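Local coordinates for protein TgTwinScan_2721 - E2 domain (Toxoplasma gondii, PDB 2F4Z) that probably acts as a ubiquitin-conjugating (E2) enzyme, carrying activated ubiquitin as a thioester and passing it on to target proteins, at residues I74-G79 and T95-I100. Numbering follows the deposited sequence.
Sequences IHRWRG and TLDIVI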
loop_
_atom_site.group_PDB
_atom_site.type_symbol
_atom_site.label_atom_id
_atom_site.label_comp_id
_atom_site.label_asym_id
_atom_site.label_seq_id
_atom_site.Cartn_x
_atom_site.Cartn_y
_atom_site.Cartn_z
ATOM N N ILE A 74 -13.075 17.343 -6.276
ATOM C CA ILE A 74 -12.464 16.108 -5.684
ATOM C C ILE A 74 -10.995 15.859 -6.144
ATOM O O ILE A 74 -10.389 14.881 -5.718
ATOM C CB ILE A 74 -13.156 14.754 -6.080
ATOM C CG1 ILE A 74 -14.106 14.938 -7.210
ATOM C CG2 ILE A 74 -13.541 13.832 -4.837
ATOM C CD1 ILE A 74 -13.376 15.044 -8.504
ATOM N N HIS A 75 -10.502 16.690 -7.070
ATOM C CA HIS A 75 -9.097 16.692 -7.552
ATOM C C HIS A 75 -8.233 17.710 -6.820
ATOM O O HIS A 75 -7.050 17.870 -7.135
ATOM C CB HIS A 75 -9.044 16.938 -9.062
ATOM C CG HIS A 75 -9.412 15.728 -9.850
ATOM N ND1 HIS A 75 -10.707 15.436 -10.196
ATOM C CD2 HIS A 75 -8.664 14.675 -10.269
ATOM C CE1 HIS A 75 -10.744 14.277 -10.826
ATOM N NE2 HIS A 75 -9.519 13.798 -10.896
ATOM N N ARG A 76 -8.819 18.410 -5.850
ATOM C CA ARG A 76 -8.043 19.330 -5.035
ATOM C C ARG A 76 -8.368 19.064 -3.568
ATOM O O ARG A 76 -9.532 19.164 -3.136
ATOM C CB ARG A 76 -8.332 20.782 -5.459
ATOM C CG ARG A 76 -7.432 21.800 -4.746
ATOM C CD ARG A 76 -5.940 21.584 -5.140
ATOM N NE ARG A 76 -5.093 22.663 -4.662
ATOM C CZ ARG A 76 -4.792 23.751 -5.362
ATOM N NH1 ARG A 76 -4.004 24.668 -4.814
ATOM N NH2 ARG A 76 -5.273 23.931 -6.591
ATOM N N TRP A 77 -7.378 18.619 -2.816
ATOM C CA TRP A 77 -7.612 18.259 -1.412
ATOM C C TRP A 77 -6.653 19.010 -0.516
ATOM O O TRP A 77 -5.590 19.515 -0.942
ATOM C CB TRP A 77 -7.341 16.762 -1.139
ATOM C CG TRP A 77 -8.240 15.680 -1.727
ATOM C CD1 TRP A 77 -9.120 15.789 -2.777
ATOM C CD2 TRP A 77 -8.253 14.305 -1.338
ATOM N NE1 TRP A 77 -9.689 14.564 -3.055
ATOM C CE2 TRP A 77 -9.177 13.634 -2.181
ATOM C CE3 TRP A 77 -7.574 13.570 -0.352
ATOM C CZ2 TRP A 77 -9.433 12.247 -2.079
ATOM C CZ3 TRP A 77 -7.840 12.191 -0.240
ATOM C CH2 TRP A 77 -8.773 11.551 -1.090
ATOM N N ARG A 78 -7.002 19.008 0.749
ATOM C CA ARG A 78 -6.157 19.483 1.816
ATOM C C ARG A 78 -5.879 18.262 2.698
ATOM O O ARG A 78 -6.822 17.507 2.981
ATOM C CB ARG A 78 -6.951 20.498 2.594
ATOM C CG ARG A 78 -6.171 21.459 3.326
ATOM C CD ARG A 78 -7.183 22.358 4.082
ATOM N NE ARG A 78 -7.931 23.255 3.192
ATOM C CZ ARG A 78 -7.419 24.373 2.676
ATOM N NH1 ARG A 78 -6.144 24.710 2.956
ATOM N NH2 ARG A 78 -8.169 25.150 1.887
ATOM N N GLY A 79 -4.598 18.005 3.008
ATOM C CA GLY A 79 -4.195 16.917 3.892
ATOM C C GLY A 79 -3.819 17.508 5.250
ATOM O O GLY A 79 -3.424 18.664 5.325
ATOM N N THR A 95 -0.818 21.191 7.608
ATOM C CA THR A 95 -1.705 21.213 6.475
ATOM C C THR A 95 -0.881 21.034 5.230
ATOM O O THR A 95 0.188 21.624 5.121
ATOM C CB THR A 95 -2.430 22.591 6.434
ATOM O OG1 THR A 95 -3.230 22.690 7.625
ATOM C CG2 THR A 95 -3.334 22.775 5.176
ATOM N N LEU A 96 -1.376 20.187 4.318
ATOM C CA LEU A 96 -0.793 19.956 3.016
ATOM C C LEU A 96 -1.758 20.368 1.901
ATOM O O LEU A 96 -2.962 20.225 2.014
ATOM C CB LEU A 96 -0.445 18.475 2.816
ATOM C CG LEU A 96 0.592 17.672 3.613
ATOM C CD1 LEU A 96 1.957 17.599 2.937
ATOM C CD2 LEU A 96 0.722 17.923 5.090
ATOM N N ASP A 97 -1.215 20.869 0.829
ATOM C CA ASP A 97 -2.005 21.031 -0.376
ATOM C C ASP A 97 -1.819 19.765 -1.267
ATOM O O ASP A 97 -0.732 19.257 -1.355
ATOM C CB ASP A 97 -1.555 22.324 -1.090
ATOM C CG ASP A 97 -2.286 22.538 -2.385
ATOM O OD1 ASP A 97 -3.534 22.391 -2.441
ATOM O OD2 ASP A 97 -1.592 22.796 -3.381
ATOM N N ILE A 98 -2.891 19.252 -1.889
ATOM C CA ILE A 98 -2.885 17.990 -2.630
ATOM C C ILE A 98 -3.589 18.252 -3.955
ATOM O O ILE A 98 -4.798 18.589 -4.000
ATOM C CB ILE A 98 -3.549 16.791 -1.869
ATOM C CG1 ILE A 98 -2.908 16.558 -0.475
ATOM C CG2 ILE A 98 -3.536 15.434 -2.738
ATOM C CD1 ILE A 98 -3.769 15.621 0.453
ATOM N N VAL A 99 -2.835 18.120 -5.030
ATOM C CA VAL A 99 -3.363 18.276 -6.377
ATOM C C VAL A 99 -3.383 16.879 -6.960
ATOM O O VAL A 99 -2.334 16.203 -7.066
ATOM C CB VAL A 99 -2.468 19.195 -7.208
ATOM C CG1 VAL A 99 -2.953 19.291 -8.676
ATOM C CG2 VAL A 99 -2.416 20.598 -6.547
ATOM N N ILE A 100 -4.564 16.419 -7.313
ATOM C CA ILE A 100 -4.694 15.076 -7.838
ATOM C C ILE A 100 -4.751 15.197 -9.354
ATOM O O ILE A 100 -5.678 15.796 -9.840
ATOM C CB ILE A 100 -5.962 14.360 -7.253
ATOM C CG1 ILE A 100 -5.739 14.222 -5.727
ATOM C CG2 ILE A 100 -6.192 13.039 -7.999
ATOM C CD1 ILE A 100 -6.914 13.994 -4.921
HETATM O O HOH W 1 -5.567 22.373 -0.933
#
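Trp77 and Ile98 form a hydrogen-bonded antiparallel pair, Trp77 N giving to Ile98 O at 2.8 Å and Ile98 N to Trp77 O. Gly79 and Leu96 repeat this pattern, joining the two middle strands of the four-stranded E2 sheet. Ile100 N, in a nearly straight bond (171°) to His75 O, carries the pairing past them into the corner at 74-76.

On the apolar face, Ile100 CD1 sits over the five-membered ring of Trp77, a CH-pi contact 3.5 Å from its centroid. Trp77 NE1 also donates to Ile74 O at 2.8 Å, in a bent bond that meets the carbonyl from above its plane. Ile98 packs its CB against Trp77 CB and runs CD1 out to Gly79 N, 3.6 Å away. Helices 33-46 and 144-156 cover this face.

The other face is mixed. Arg76, with CG anti to its N and a bend at chi2 (64°), brings NE to the syn lone pair of Asp97 OD1 at 2.7 Å, nearly in the guanidinium plane; the carboxylate is turned 52° from that plane. Val99 CG2 lies over one guanidinium face, toward its rim. A water donates to Trp77 O.

The chemistry thus divides by face: a greasy side buried beneath helices, and one where a salt bridge links the strands beside an aliphatic residue.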